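Local coordinates for E3 SUMO-protein ligase SIZ2 (Saccharomyces cerevisiae, PDB 6U75) that acts as a SUMO E3 ligase of the PIAS family, promoting attachment of SUMO to target proteins and binding double-stranded DNA, at residues A[36-39]-A[40-44]. Sequence-based numbering, arbitrary orientation.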
loop_
_atom_site.group_PDB
_atom_site.type_symbol
_atom_site.label_atom_id
_atom_site.label_comp_id
_atom_site.label_asym_id
_atom_site.label_seq_id
_atom_site.Cartn_x
_atom_site.Cartn_y
_atom_site.Cartn_z
ATOM N N VAL A 36 4.651 9.695 -25.653
ATOM C CA VAL A 36 5.630 8.888 -24.936
ATOM C C VAL A 36 6.697 8.489 -25.944
ATOM O O VAL A 36 6.443 7.673 -26.838
ATOM C CB VAL A 36 4.996 7.659 -24.274
ATOM C CG1 VAL A 36 6.070 6.784 -23.641
ATOM C CG2 VAL A 36 3.974 8.093 -23.233
ATOM N N SER A 37 7.890 9.066 -25.800
ATOM C CA SER A 37 8.977 8.863 -26.749
ATOM C C SER A 37 9.216 7.388 -27.037
ATOM O O SER A 37 8.816 6.519 -26.255
ATOM C CB SER A 37 10.264 9.495 -26.217
ATOM O OG SER A 37 10.715 8.816 -25.057
ATOM N N LYS A 38 9.873 7.100 -28.162
ATOM C CA LYS A 38 10.219 5.722 -28.487
ATOM C C LYS A 38 11.254 5.168 -27.516
ATOM O O LYS A 38 11.275 3.959 -27.259
ATOM C CB LYS A 38 10.731 5.641 -29.924
ATOM C CG LYS A 38 10.621 4.263 -30.556
ATOM C CD LYS A 38 11.917 3.481 -30.443
ATOM C CE LYS A 38 11.793 2.117 -31.106
ATOM N NZ LYS A 38 13.056 1.333 -31.025
ATOM N N SER A 39 12.112 6.029 -26.964
ATOM C CA SER A 39 13.072 5.570 -25.965
ATOM C C SER A 39 12.366 5.092 -24.702
ATOM O O SER A 39 12.749 4.074 -24.116
ATOM C CB SER A 39 14.062 6.687 -25.635
ATOM O OG SER A 39 15.027 6.835 -26.664
ATOM N N ASN A 40 11.327 5.808 -24.269
ATOM C CA ASN A 40 10.573 5.365 -23.101
ATOM C C ASN A 40 9.781 4.094 -23.394
ATOM O O ASN A 40 9.603 3.258 -22.501
ATOM C CB ASN A 40 9.652 6.485 -22.621
ATOM C CG ASN A 40 10.414 7.608 -21.937
ATOM O OD1 ASN A 40 11.366 7.366 -21.196
ATOM N ND2 ASN A 40 9.999 8.843 -22.185
ATOM N N HIS A 41 9.314 3.919 -24.631
ATOM C CA HIS A 41 8.707 2.646 -25.011
ATOM C C HIS A 41 9.721 1.512 -24.920
ATOM O O HIS A 41 9.421 0.430 -24.398
ATOM C CB HIS A 41 8.133 2.741 -26.424
ATOM C CG HIS A 41 6.714 3.212 -26.470
ATOM N ND1 HIS A 41 5.645 2.342 -26.543
ATOM C CD2 HIS A 41 6.184 4.458 -26.455
ATOM C CE1 HIS A 41 4.520 3.034 -26.571
ATOM N NE2 HIS A 41 4.820 4.319 -26.520
ATOM N N ASP A 42 10.932 1.740 -25.433
ATOM C CA ASP A 42 11.979 0.729 -25.333
ATOM C C ASP A 42 12.305 0.427 -23.877
ATOM O O ASP A 42 12.593 -0.720 -23.520
ATOM C CB ASP A 42 13.234 1.191 -26.072
ATOM C CG ASP A 42 13.014 1.340 -27.564
ATOM O OD1 ASP A 42 12.092 0.691 -28.101
ATOM O OD2 ASP A 42 13.767 2.105 -28.201
ATOM N N LEU A 43 12.271 1.448 -23.022
ATOM C CA LEU A 43 12.527 1.228 -21.603
ATOM C C LEU A 43 11.429 0.379 -20.974
ATOM O O LEU A 43 11.717 -0.550 -20.210
ATOM C CB LEU A 43 12.656 2.570 -20.885
ATOM C CG LEU A 43 12.984 2.501 -19.394
ATOM C CD1 LEU A 43 14.339 1.844 -19.172
ATOM C CD2 LEU A 43 12.949 3.892 -18.783
ATOM N N LEU A 44 10.164 0.685 -21.276
ATOM C CA LEU A 44 9.068 -0.153 -20.800
ATOM C C LEU A 44 9.240 -1.593 -21.260
ATOM O O LEU A 44 8.964 -2.533 -20.506
ATOM C CB LEU A 44 7.728 0.398 -21.290
ATOM C CG LEU A 44 7.141 1.573 -20.509
ATOM C CD1 LEU A 44 6.008 2.200 -21.296
ATOM C CD2 LEU A 44 6.653 1.112 -19.145
#
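S37 is the N-cap of helix 38-46: its OG accepts the backbone N-H of N40 at 3.2 Å from OG to N, close to straight at 158°. A chi1 of 66° sets the hydroxyl oxygen between the backbone N and the carbonyl carbon of S37, from where it reaches forward to the N-H three residues on. The next amides find carbonyls four residues earlier: H41 N bonds to S37 O at 3.1 Å, D42 N to K38 O at 2.9 Å, and L43 N to S39 O.

On the outer side of this turn K38 and D42 form an i to i+4 salt bridge. The lysine chain bends at chi2 (-96°) and then runs extended, bringing NZ 3.0 Å from D42 OD2 on that oxygen's syn side; NZ also has a weak bond to D42 OD1. Were D42 an alanine, the ammonium group of K38 would probably lose this carboxylate and its chain would be freer to swing.

On the inner side, V36 CG1 packs 3.7 Å from both N40 CB and H41 CD2, while the edge of the imidazole faces V36 O, with CD2 3.2 Å from that oxygen.

Within the PINIT domain, the helix follows strand 28-34 and leads into strand 50-58. N40 rests on strands 12-21 and 130-139, L43 touches V12 and Y50, and P113 packs against K38 and H41.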